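Local coordinates for protein MEM-A1 (Soil metagenome, PDB 6E0S) that probably hydrolyses the amide bond of beta-lactam antibiotics with bound zinc ions, as a subclass B3 metallo-beta-lactamase, at residues Asp26-Phe31 / Gly41-Ser46; Ile50-Gly55 / Leu156-Val161; Lys85-Ser90 / Ser107-Leu112; Ser186-Tyr191 / Asp229-Ile234. All coordinates share one frame; numbering follows the deposited sequence. Where two conformers were deposited one is given.

Contact 1. Residues Asp26-Phe31 / Gly41-Ser46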
loop_
_atom_site.group_PDB
_atom_site.type_symbol
_atom_site.label_atom_id
_atom_site.label_comp_id
_atom_site.label_asym_id
_atom_site.label_seq_id
_atom_site.Cartn_x
_atom_site.Cartn_y
_atom_site.Cartn_z
ATOM N N ASP A 26 -2.227 -8.417 -14.772
ATOM C CA ASP A 26 -2.947 -8.189 -16.013
ATOM C C ASP A 26 -3.038 -6.693 -16.325
ATOM O O ASP A 26 -2.897 -5.842 -15.432
ATOM C CB ASP A 26 -4.344 -8.806 -15.935
ATOM C CG ASP A 26 -4.357 -10.249 -16.385
ATOM O OD1 ASP A 26 -3.423 -10.634 -17.125
ATOM O OD2 ASP A 26 -5.279 -11.002 -15.988
ATOM N N PRO A 27 -3.275 -6.356 -17.600
ATOM C CA PRO A 27 -3.306 -4.944 -18.006
ATOM C C PRO A 27 -4.389 -4.143 -17.294
ATOM O O PRO A 27 -5.469 -4.649 -16.970
ATOM C CB PRO A 27 -3.584 -5.019 -19.513
ATOM C CG PRO A 27 -3.045 -6.346 -19.925
ATOM C CD PRO A 27 -3.330 -7.261 -18.765
ATOM N N GLN A 28 -4.079 -2.871 -17.065
ATOM C CA GLN A 28 -5.010 -1.920 -16.467
ATOM C C GLN A 28 -4.606 -0.531 -16.932
ATOM O O GLN A 28 -3.505 -0.066 -16.628
ATOM C CB GLN A 28 -4.986 -2.012 -14.935
ATOM C CG GLN A 28 -5.790 -0.928 -14.234
ATOM C CD GLN A 28 -7.273 -1.030 -14.552
ATOM O OE1 GLN A 28 -7.869 -2.123 -14.485
ATOM N NE2 GLN A 28 -7.876 0.099 -14.942
ATOM N N GLU A 29 -5.486 0.144 -17.642
ATOM C CA GLU A 29 -5.193 1.520 -18.026
ATOM C C GLU A 29 -5.149 2.433 -16.803
ATOM O O GLU A 29 -5.994 2.331 -15.908
ATOM C CB GLU A 29 -6.235 2.050 -19.005
ATOM C CG GLU A 29 -6.111 1.447 -20.413
ATOM C CD GLU A 29 -4.731 1.718 -21.063
ATOM O OE1 GLU A 29 -3.970 0.756 -21.290
ATOM O OE2 GLU A 29 -4.420 2.900 -21.338
ATOM N N PRO A 30 -4.204 3.358 -16.764
ATOM C CA PRO A 30 -4.120 4.294 -15.638
ATOM C C PRO A 30 -5.225 5.336 -15.710
ATOM O O PRO A 30 -5.854 5.552 -16.752
ATOM C CB PRO A 30 -2.738 4.933 -15.813
ATOM C CG PRO A 30 -2.435 4.793 -17.311
ATOM C CD PRO A 30 -3.066 3.476 -17.705
ATOM N N PHE A 31 -5.455 5.999 -14.588
ATOM C CA PHE A 31 -6.521 6.991 -14.540
ATOM C C PHE A 31 -6.264 7.968 -13.416
ATOM O O PHE A 31 -5.670 7.619 -12.391
ATOM C CB PHE A 31 -7.913 6.357 -14.344
ATOM C CG PHE A 31 -7.988 5.295 -13.237
ATOM C CD1 PHE A 31 -7.679 3.962 -13.514
ATOM C CD2 PHE A 31 -8.437 5.621 -11.956
ATOM C CE1 PHE A 31 -7.765 2.995 -12.504
ATOM C CE2 PHE A 31 -8.544 4.645 -10.945
ATOM C CZ PHE A 31 -8.204 3.331 -11.227
ATOM N N GLY A 41 -1.074 1.462 -11.115
ATOM C CA GLY A 41 -0.756 0.068 -10.842
ATOM C C GLY A 41 -1.253 -0.887 -11.913
ATOM O O GLY A 41 -1.579 -0.498 -13.041
ATOM N N VAL A 42 -1.344 -2.162 -11.540
ATOM C CA VAL A 42 -1.832 -3.178 -12.461
ATOM C C VAL A 42 -3.206 -3.648 -11.994
ATOM O O VAL A 42 -3.773 -3.116 -11.033
ATOM C CB VAL A 42 -0.820 -4.334 -12.600
ATOM C CG1 VAL A 42 0.487 -3.821 -13.194
ATOM C CG2 VAL A 42 -0.551 -5.056 -11.271
ATOM N N ARG A 43 -3.780 -4.634 -12.673
ATOM C CA ARG A 43 -5.163 -4.978 -12.343
ATOM C C ARG A 43 -5.309 -5.481 -10.900
ATOM O O ARG A 43 -6.292 -5.152 -10.217
ATOM C CB ARG A 43 -5.684 -5.998 -13.348
ATOM C CG ARG A 43 -7.111 -6.378 -13.135
ATOM C CD ARG A 43 -8.031 -5.189 -13.225
ATOM N NE ARG A 43 -9.410 -5.637 -13.030
ATOM C CZ ARG A 43 -10.479 -4.863 -13.192
ATOM N NH1 ARG A 43 -10.314 -3.605 -13.555
ATOM N NH2 ARG A 43 -11.711 -5.361 -13.005
ATOM N N GLY A 44 -4.331 -6.241 -10.397
ATOM C CA GLY A 44 -4.509 -6.827 -9.071
ATOM C C GLY A 44 -3.595 -6.294 -7.987
ATOM O O GLY A 44 -3.617 -6.776 -6.836
ATOM N N LEU A 45 -2.781 -5.301 -8.327
ATOM C CA LEU A 45 -1.804 -4.752 -7.383
ATOM C C LEU A 45 -1.753 -3.253 -7.577
ATOM O O LEU A 45 -1.449 -2.782 -8.675
ATOM C CB LEU A 45 -0.409 -5.353 -7.590
ATOM C CG LEU A 45 -0.332 -6.880 -7.488
ATOM C CD1 LEU A 45 1.019 -7.402 -8.042
ATOM C CD2 LEU A 45 -0.537 -7.333 -6.058
ATOM N N SER A 46 -2.005 -2.503 -6.513
ATOM C CA SER A 46 -2.092 -1.057 -6.645
ATOM C C SER A 46 -0.717 -0.407 -6.734
ATOM O O SER A 46 0.269 -0.902 -6.188
ATOM C CB SER A 46 -2.846 -0.438 -5.460
ATOM O OG SER A 46 -4.184 -0.866 -5.486
HETATM O O HOH W 1 -2.924 1.651 -14.185
#
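Gln28 and Arg43 join two loops at the edge of the metallo-beta-lactamase fold. Residues 26-31 lead into the outermost strand 31-34 of one sheet. Residues 41-46 follow its neighbour, strand 37-39. The contact therefore closes the open end of this antiparallel hairpin.

The Gln28 side chain can be followed from base to tip. CB points toward 41-46 and packs 3.8 Å from Val42 C. CG stands anti to the backbone N (chi1 172°). The bend at chi2 (64°) carries the amide across the Arg43 side chain. Gln28 OE1 accepts from Arg43 NH1 at 3.0 Å, and it also lies 3.3 Å from Arg43 CD. The oxygen sits at the edge of the guanidinium, close to its plane. The amide and guanidinium planes are only 16° apart, so the two flat groups are nearly parallel, though the donor is tilted from the plane of the Gln28 carbonyl. Gln28 NE2 donates to the backbone oxygen of the next residue, Glu29 O, at 3.1 Å. Both ends of the amide are thus used, and its rotation is fixed.

The guanidinium has a second partner outside the loops, a cation-pi contact with Trp244 of helix 243-247. Gln28 also packs against this tryptophan.

The backbones are tied beside these side chains. Arg43 N donates to Asp26 O at 3.1 Å, with the donor tilted from the carbonyl plane. Val42 CB rests 3.8 Å from the same oxygen. Further along, one water donates a proton to each of two carbonyls, reaching Gln28 O at 3.0 Å and Gly41 O at 2.8 Å.

Contact 2. Residues Ile50-Gly55 / Leu156-Val161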
loop_
_atom_site.group_PDB
_atom_site.type_symbol
_atom_site.label_atom_id
_atom_site.label_comp_id
_atom_site.label_asym_id
_atom_site.label_seq_id
_atom_site.Cartn_x
_atom_site.Cartn_y
_atom_site.Cartn_z
ATOM N N ILE A 50 1.328 10.471 -6.979
ATOM C CA ILE A 50 0.871 11.755 -6.454
ATOM C C ILE A 50 1.771 12.799 -7.080
ATOM O O ILE A 50 2.933 12.937 -6.680
ATOM C CB ILE A 50 0.934 11.821 -4.921
ATOM C CG1 ILE A 50 0.303 10.568 -4.309
ATOM C CG2 ILE A 50 0.260 13.113 -4.431
ATOM C CD1 ILE A 50 0.392 10.468 -2.728
ATOM N N ALA A 51 1.249 13.539 -8.038
ATOM C CA ALA A 51 2.105 14.350 -8.903
ATOM C C ALA A 51 2.197 15.800 -8.433
ATOM O O ALA A 51 1.283 16.310 -7.776
ATOM C CB ALA A 51 1.583 14.307 -10.325
ATOM N N SER A 52 3.315 16.464 -8.761
ATOM C CA SER A 52 3.409 17.895 -8.505
ATOM C C SER A 52 4.493 18.497 -9.391
ATOM O O SER A 52 5.402 17.786 -9.857
ATOM C CB SER A 52 3.705 18.182 -7.022
ATOM O OG SER A 52 5.106 18.246 -6.816
ATOM N N PRO A 53 4.441 19.810 -9.617
ATOM C CA PRO A 53 5.508 20.473 -10.383
ATOM C C PRO A 53 6.871 20.390 -9.716
ATOM O O PRO A 53 7.884 20.599 -10.393
ATOM C CB PRO A 53 5.025 21.931 -10.472
ATOM C CG PRO A 53 3.538 21.871 -10.297
ATOM C CD PRO A 53 3.324 20.718 -9.305
ATOM N N GLN A 54 6.933 20.132 -8.415
ATOM C CA GLN A 54 8.208 19.982 -7.735
ATOM C C GLN A 54 8.661 18.531 -7.658
ATOM O O GLN A 54 9.668 18.244 -7.003
ATOM C CB GLN A 54 8.133 20.598 -6.331
ATOM C CG GLN A 54 8.240 22.120 -6.353
ATOM C CD GLN A 54 7.717 22.771 -5.085
ATOM O OE1 GLN A 54 6.535 23.050 -4.983
ATOM N NE2 GLN A 54 8.598 23.012 -4.119
ATOM N N GLY A 55 7.967 17.619 -8.335
ATOM C CA GLY A 55 8.295 16.203 -8.264
ATOM C C GLY A 55 7.160 15.373 -7.689
ATOM O O GLY A 55 6.237 15.911 -7.061
ATOM N N LEU A 156 6.763 17.125 0.015
ATOM C CA LEU A 156 7.412 17.434 -1.259
ATOM C C LEU A 156 6.595 18.522 -1.944
ATOM O O LEU A 156 5.515 18.251 -2.487
ATOM C CB LEU A 156 7.523 16.197 -2.131
ATOM C CG LEU A 156 8.113 16.387 -3.522
ATOM C CD1 LEU A 156 9.540 16.853 -3.424
ATOM C CD2 LEU A 156 7.999 15.030 -4.223
ATOM N N GLY A 157 7.108 19.741 -1.921
ATOM C CA GLY A 157 6.380 20.870 -2.459
ATOM C C GLY A 157 4.999 20.970 -1.840
ATOM O O GLY A 157 4.851 21.001 -0.614
ATOM N N PRO A 158 3.961 20.954 -2.681
ATOM C CA PRO A 158 2.578 20.982 -2.184
ATOM C C PRO A 158 2.046 19.633 -1.715
ATOM O O PRO A 158 0.853 19.523 -1.425
ATOM C CB PRO A 158 1.805 21.456 -3.419
ATOM C CG PRO A 158 2.588 20.700 -4.595
ATOM C CD PRO A 158 4.041 20.768 -4.152
ATOM N N LEU A 159 2.861 18.577 -1.661
ATOM C CA LEU A 159 2.392 17.271 -1.240
ATOM C C LEU A 159 2.778 17.017 0.207
ATOM O O LEU A 159 3.887 17.345 0.631
ATOM C CB LEU A 159 2.978 16.149 -2.097
ATOM C CG LEU A 159 2.959 16.348 -3.610
ATOM C CD1 LEU A 159 3.617 15.165 -4.386
ATOM C CD2 LEU A 159 1.546 16.576 -4.096
ATOM N N ALA A 160 1.870 16.405 0.960
ATOM C CA ALA A 160 2.142 16.081 2.366
ATOM C C ALA A 160 1.434 14.752 2.629
ATOM O O ALA A 160 0.204 14.713 2.711
ATOM C CB ALA A 160 1.651 17.187 3.316
ATOM N N VAL A 161 2.205 13.669 2.728
ATOM C CA VAL A 161 1.668 12.317 2.886
ATOM C C VAL A 161 2.093 11.779 4.252
ATOM O O VAL A 161 3.287 11.715 4.550
ATOM C CB VAL A 161 2.155 11.387 1.756
ATOM C CG1 VAL A 161 1.516 10.005 1.881
ATOM C CG2 VAL A 161 1.841 11.973 0.373
#
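Two beta turns meet here, one from each sheet of the metallo-beta-lactamase sandwich. Ser52 to Gly55 form a type I turn between strands 48-50 and 56-59. Leu156 to Leu159 form a type II' turn between strands 153-156 and 159-165.

No hydrogen bond crosses between them. Leu159 is the main wedge. Its CG lies beside the backbone N (chi1 -46°), which aims both methyls at residues 50-55. Leu159 CD1 comes within 3.3 Å of Ile50 O, while CD2 packs 3.7 Å from Ile50 CG2. The Ile50 and Leu159 side chains slide past each other in opposite directions. Ile50 and Val161 instead meet tip to tip, with Ile50 CD1 3.7 Å from Val161 CG2.

Nearer the turns, Ser52 CB packs on Pro158 CG at 3.7 Å. Its hydroxyl is turned back into its own turn. There Ser52 OG donates to Gly55 O at 2.6 Å, in the carbonyl plane and on a lone pair. Leu156 CD2 touches that same carbonyl oxygen, Gly55 O, at 3.5 Å. In one of its two conformers the Gln54 amide lies against Gly157 CA, a doubtful contact.

Ile57 packs on Leu156, Leu159 and Val161, and Trp178 of the other sheet packs on Ile50 and Val161. The two turns thus join the facing sheets at one end of the alpha-beta/beta-alpha sandwich of the metallo-beta-lactamase fold.

Contact 3. Residues Lys85-Ser90 / Ser107-Leu112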
loop_
_atom_site.group_PDB
_atom_site.type_symbol
_atom_site.label_atom_id
_atom_site.label_comp_id
_atom_site.label_asym_id
_atom_site.label_seq_id
_atom_site.Cartn_x
_atom_site.Cartn_y
_atom_site.Cartn_z
ATOM N N LYS A 85 10.395 11.493 -6.976
ATOM C CA LYS A 85 11.410 11.760 -5.972
ATOM C C LYS A 85 11.383 10.771 -4.815
ATOM O O LYS A 85 12.421 10.536 -4.181
ATOM C CB LYS A 85 11.226 13.180 -5.430
ATOM C CG LYS A 85 11.328 14.250 -6.507
ATOM C CD LYS A 85 12.642 14.109 -7.281
ATOM C CE LYS A 85 12.678 14.949 -8.542
ATOM N NZ LYS A 85 13.909 14.632 -9.387
ATOM N N LEU A 86 10.215 10.210 -4.512
ATOM C CA LEU A 86 10.059 9.354 -3.341
ATOM C C LEU A 86 9.178 8.198 -3.731
ATOM O O LEU A 86 8.193 8.393 -4.440
ATOM C CB LEU A 86 9.398 10.090 -2.156
ATOM C CG LEU A 86 10.089 11.392 -1.737
ATOM C CD1 LEU A 86 9.171 12.246 -0.893
ATOM C CD2 LEU A 86 11.333 11.009 -0.941
ATOM N N ILE A 87 9.538 7.008 -3.280
ATOM C CA ILE A 87 8.708 5.825 -3.460
ATOM C C ILE A 87 8.378 5.333 -2.065
ATOM O O ILE A 87 9.294 5.109 -1.264
ATOM C CB ILE A 87 9.417 4.741 -4.283
ATOM C CG1 ILE A 87 9.639 5.230 -5.717
ATOM C CG2 ILE A 87 8.564 3.477 -4.294
ATOM C CD1 ILE A 87 10.666 4.338 -6.539
ATOM N N LEU A 88 7.080 5.225 -1.754
ATOM C CA LEU A 88 6.633 4.789 -0.429
ATOM C C LEU A 88 6.164 3.348 -0.520
ATOM O O LEU A 88 5.627 2.932 -1.543
ATOM C CB LEU A 88 5.488 5.662 0.100
ATOM C CG LEU A 88 5.572 7.162 -0.133
ATOM C CD1 LEU A 88 4.354 7.927 0.478
ATOM C CD2 LEU A 88 6.925 7.734 0.342
ATOM N N ASN A 89 6.388 2.570 0.528
ATOM C CA ASN A 89 5.971 1.165 0.528
ATOM C C ASN A 89 4.856 0.944 1.543
ATOM O O ASN A 89 4.924 1.448 2.672
ATOM C CB ASN A 89 7.167 0.269 0.837
ATOM C CG ASN A 89 6.816 -1.223 0.875
ATOM O OD1 ASN A 89 7.260 -1.935 1.778
ATOM N ND2 ASN A 89 6.068 -1.706 -0.125
ATOM N N SER A 90 3.812 0.225 1.128
ATOM C CA SER A 90 2.779 -0.251 2.045
ATOM C C SER A 90 3.326 -1.421 2.871
ATOM O O SER A 90 3.534 -1.283 4.080
ATOM C CB SER A 90 1.509 -0.658 1.277
ATOM O OG SER A 90 1.775 -1.725 0.385
ATOM N N SER A 107 14.194 6.033 -11.630
ATOM C CA SER A 107 13.830 7.358 -11.135
ATOM C C SER A 107 14.936 8.070 -10.368
ATOM O O SER A 107 14.987 9.301 -10.405
ATOM C CB SER A 107 12.606 7.263 -10.213
ATOM O OG SER A 107 12.867 6.438 -9.092
ATOM N N GLY A 108 15.788 7.341 -9.647
ATOM C CA GLY A 108 16.681 7.949 -8.679
ATOM C C GLY A 108 16.033 8.266 -7.353
ATOM O O GLY A 108 16.620 8.999 -6.545
ATOM N N ALA A 109 14.823 7.766 -7.115
ATOM C CA ALA A 109 14.053 8.175 -5.953
ATOM C C ALA A 109 14.618 7.575 -4.670
ATOM O O ALA A 109 15.295 6.549 -4.669
ATOM C CB ALA A 109 12.596 7.739 -6.086
ATOM N N THR A 110 14.339 8.241 -3.566
ATOM C CA THR A 110 14.573 7.662 -2.252
ATOM C C THR A 110 13.341 6.865 -1.879
ATOM O O THR A 110 12.220 7.248 -2.245
ATOM C CB THR A 110 14.847 8.758 -1.220
ATOM O OG1 THR A 110 16.124 9.343 -1.485
ATOM C CG2 THR A 110 14.868 8.212 0.217
ATOM N N VAL A 111 13.556 5.730 -1.205
ATOM C CA VAL A 111 12.488 4.780 -0.871
ATOM C C VAL A 111 12.207 4.869 0.623
ATOM O O VAL A 111 13.134 4.782 1.436
ATOM C CB VAL A 111 12.862 3.345 -1.293
ATOM C CG1 VAL A 111 11.895 2.315 -0.708
ATOM C CG2 VAL A 111 12.870 3.259 -2.806
ATOM N N LEU A 112 10.929 5.036 0.977
ATOM C CA LEU A 112 10.514 5.259 2.352
ATOM C C LEU A 112 9.664 4.096 2.849
ATOM O O LEU A 112 8.766 3.613 2.141
ATOM C CB LEU A 112 9.731 6.580 2.450
ATOM C CG LEU A 112 10.425 7.855 1.992
ATOM C CD1 LEU A 112 9.533 9.052 2.281
ATOM C CD2 LEU A 112 11.756 8.034 2.690
HETATM O O HOH W 2 14.321 11.405 -8.766
#
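Ile87 O takes the shortest polar bond between these parallel strands, from Leu112 N at 2.8 Å. The N-H approaches nearly along the C=O axis. The same oxygen also receives a CA-H...O contact from Val111 CA at 3.2 Å. Ile87 N donates in turn to Thr110 O at 2.9 Å. Thr110 N to Lys85 O and Asn89 N to Leu112 O extend the parallel ladder in both directions.

The side chains divide between the two faces of the sheet. Leu86, Leu88, Thr110 and Leu112 share one face. Leu88 and Leu112 lie side by side and point the same way, with Leu88 CD2 3.5 Å from Leu112 CD1. Leu86 reaches that same methyl more loosely and at a slant. Val154, across the sandwich, packs on Leu86 and Leu112.

Ile87 and Val111 occupy the other face, beneath helix 100-107. Ile87 CG1 stands beside its backbone N (chi1 -66°) and leans back and across to Ala109 CB, 3.9 Å away. Ile87 CD1 then reaches Ser107 OG at 4.0 Å. That hydroxyl is engaged in an ST turn, accepting from Ala109 N at 3.1 Å, and it also bonds to Leu103 O. The turn starts at the last helix residue and leads the chain into strand 110-114.

Asn89 closes the ladder. Its ND2 bonds to the carbonyl of His91, a zinc ligand, and to Asp60 OD1. The backbone bonds continue to Asn89, just past the strand, and its amide probably helps position the start of the metal-binding loop. Asn89 is thus consistent with a second-shell residue of the zinc site, acting through the backbone of His91.

Contact 4. Residues Ser186-Tyr191 / Asp229-Ile234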
loop_
_atom_site.group_PDB
_atom_site.type_symbol
_atom_site.label_atom_id
_atom_site.label_comp_id
_atom_site.label_asym_id
_atom_site.label_seq_id
_atom_site.Cartn_x
_atom_site.Cartn_y
_atom_site.Cartn_z
ATOM N N SER A 186 -11.900 19.089 -2.086
ATOM C CA SER A 186 -10.793 18.339 -1.525
ATOM C C SER A 186 -11.306 17.006 -1.013
ATOM O O SER A 186 -12.492 16.841 -0.721
ATOM C CB SER A 186 -10.087 19.110 -0.398
ATOM O OG SER A 186 -10.876 19.134 0.777
ATOM N N ALA A 187 -10.405 16.032 -0.967
ATOM C CA ALA A 187 -10.762 14.682 -0.555
ATOM C C ALA A 187 -9.658 14.119 0.321
ATOM O O ALA A 187 -8.476 14.229 -0.036
ATOM C CB ALA A 187 -10.953 13.764 -1.776
ATOM N N ALA A 188 -10.043 13.482 1.431
ATOM C CA ALA A 188 -9.094 12.738 2.243
ATOM C C ALA A 188 -8.810 11.385 1.571
ATOM O O ALA A 188 -9.717 10.546 1.429
ATOM C CB ALA A 188 -9.632 12.573 3.666
ATOM N N MET A 189 -7.560 11.199 1.115
ATOM C CA MET A 189 -7.123 10.009 0.395
ATOM C C MET A 189 -6.518 9.021 1.370
ATOM O O MET A 189 -5.809 9.421 2.300
ATOM C CB MET A 189 -6.075 10.373 -0.673
ATOM C CG MET A 189 -6.461 11.664 -1.462
ATOM S SD MET A 189 -7.923 11.377 -2.480
ATOM C CE MET A 189 -7.293 10.255 -3.699
ATOM N N VAL A 190 -6.809 7.724 1.180
ATOM C CA VAL A 190 -6.232 6.713 2.050
ATOM C C VAL A 190 -5.697 5.594 1.173
ATOM O O VAL A 190 -6.475 4.968 0.438
ATOM C CB VAL A 190 -7.244 6.150 3.062
ATOM C CG1 VAL A 190 -6.632 4.948 3.802
ATOM C CG2 VAL A 190 -7.722 7.238 4.059
ATOM N N TYR A 191 -4.380 5.364 1.234
ATOM C CA TYR A 191 -3.751 4.171 0.635
ATOM C C TYR A 191 -3.658 3.149 1.759
ATOM O O TYR A 191 -2.798 3.242 2.629
ATOM C CB TYR A 191 -2.376 4.461 0.045
ATOM C CG TYR A 191 -1.869 3.296 -0.793
ATOM C CD1 TYR A 191 -1.910 3.367 -2.186
ATOM C CD2 TYR A 191 -1.350 2.138 -0.197
ATOM C CE1 TYR A 191 -1.455 2.340 -2.977
ATOM C CE2 TYR A 191 -0.841 1.085 -1.019
ATOM C CZ TYR A 191 -0.930 1.215 -2.397
ATOM O OH TYR A 191 -0.476 0.211 -3.244
ATOM N N ASP A 229 -9.923 9.529 8.497
ATOM C CA ASP A 229 -10.571 10.459 7.569
ATOM C C ASP A 229 -10.448 9.875 6.167
ATOM O O ASP A 229 -9.346 9.810 5.607
ATOM C CB ASP A 229 -9.927 11.851 7.679
ATOM C CG ASP A 229 -10.736 12.953 6.996
ATOM O OD1 ASP A 229 -11.864 12.697 6.502
ATOM O OD2 ASP A 229 -10.211 14.095 6.951
ATOM N N CYS A 230 -11.558 9.399 5.593
ATOM C CA CYS A 230 -11.462 8.519 4.421
ATOM C C CYS A 230 -12.508 8.890 3.367
ATOM O O CYS A 230 -13.588 8.293 3.321
ATOM C CB CYS A 230 -11.618 7.078 4.878
ATOM S SG CYS A 230 -11.565 5.829 3.592
ATOM N N ASP A 231 -12.182 9.860 2.509
ATOM C CA ASP A 231 -13.072 10.143 1.392
ATOM C C ASP A 231 -12.870 9.157 0.250
ATOM O O ASP A 231 -13.851 8.674 -0.333
ATOM C CB ASP A 231 -12.854 11.557 0.881
ATOM C CG ASP A 231 -13.433 12.602 1.812
ATOM O OD1 ASP A 231 -14.551 12.377 2.314
ATOM O OD2 ASP A 231 -12.742 13.604 2.074
ATOM N N ILE A 232 -11.619 8.864 -0.108
ATOM C CA ILE A 232 -11.318 7.964 -1.216
ATOM C C ILE A 232 -10.321 6.924 -0.733
ATOM O O ILE A 232 -9.200 7.269 -0.334
ATOM C CB ILE A 232 -10.756 8.716 -2.433
ATOM C CG1 ILE A 232 -11.803 9.716 -2.974
ATOM C CG2 ILE A 232 -10.283 7.711 -3.520
ATOM C CD1 ILE A 232 -11.286 10.641 -4.123
ATOM N N LEU A 233 -10.710 5.662 -0.788
ATOM C CA LEU A 233 -9.856 4.553 -0.387
ATOM C C LEU A 233 -9.222 3.905 -1.610
ATOM O O LEU A 233 -9.918 3.618 -2.587
ATOM C CB LEU A 233 -10.686 3.505 0.377
ATOM C CG LEU A 233 -10.033 2.129 0.491
ATOM C CD1 LEU A 233 -8.828 2.202 1.415
ATOM C CD2 LEU A 233 -11.030 1.052 1.008
ATOM N N ILE A 234 -7.915 3.644 -1.542
ATOM C CA ILE A 234 -7.224 2.782 -2.504
ATOM C C ILE A 234 -6.452 1.762 -1.687
ATOM O O ILE A 234 -5.547 2.131 -0.948
ATOM C CB ILE A 234 -6.277 3.569 -3.411
ATOM C CG1 ILE A 234 -7.064 4.607 -4.202
ATOM C CG2 ILE A 234 -5.530 2.604 -4.349
ATOM C CD1 ILE A 234 -6.172 5.648 -4.883
HETATM O O HOH W 3 -6.894 10.691 4.753
#
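Met189 and Ile232 lie side by side and point the same way on adjacent parallel strands. The strands belong to a beta-alpha-beta unit made of strand 185-192, helix 214-226 and strand 232-235. The last of these is the edge of its sheet.

The bends of Met189 at chi2 (-67°) and chi3 lay SD and CE along the flank of Ile232. Met189 SD lies 3.8 Å from Ile232 CD1, and Met189 CE is 3.9 Å from Ile232 CG2. Ala187 CB touches the same Ile232 CD1 from further back along the strand. Phe34 of strand 31-34 packs over this group.

On the same face, the Tyr191 ring is turned so that Ile234 O sits 3.8 Å above its plane, offset toward the rim. Tyr191 OH is hydrogen-bonded to Asp60.

Val190 points to the opposite face. Its CG2 meets Asp229 O at 3.4 Å and packs on Cys230, which is joined by a disulfide to Cys264 of helix 263-285.

The strands are held by a parallel ladder that runs through Val190 N and O. At its start the Asp231 carboxylate replaces a backbone acceptor. Asp231 OD1 forms a salt bridge with Arg261, leaving OD2 for the strand. Asp231 OD2 takes Ala188 N at 2.8 Å, almost straight at 176°, on the anti side of the carboxylate.

How the contacts relate
Contacts 3 and 4 are buried parallel strand pairs, one in each sheet, and backbone bonds carry them. Contact 2 is also buried but joins the two sheets mainly by apolar packing, with no hydrogen bond between its segments. Contact 1 is a partly exposed loop pair held by polar groups and a water. Contacts 2 and 3 share one core, where Val161 CG1 packs 3.8 Å from Leu88 CD1. Contact 4 reaches contact 3 through Tyr191 and Ser90, and contact 1 through a weak bond of Tyr191 OH to Ser46 O. Asp60 links Ser90, Asn89 and Tyr191, so the ends of strands 84-88 and 185-192 converge on one carboxylate. Contacts 1 and 2 merely adjoin in sequence.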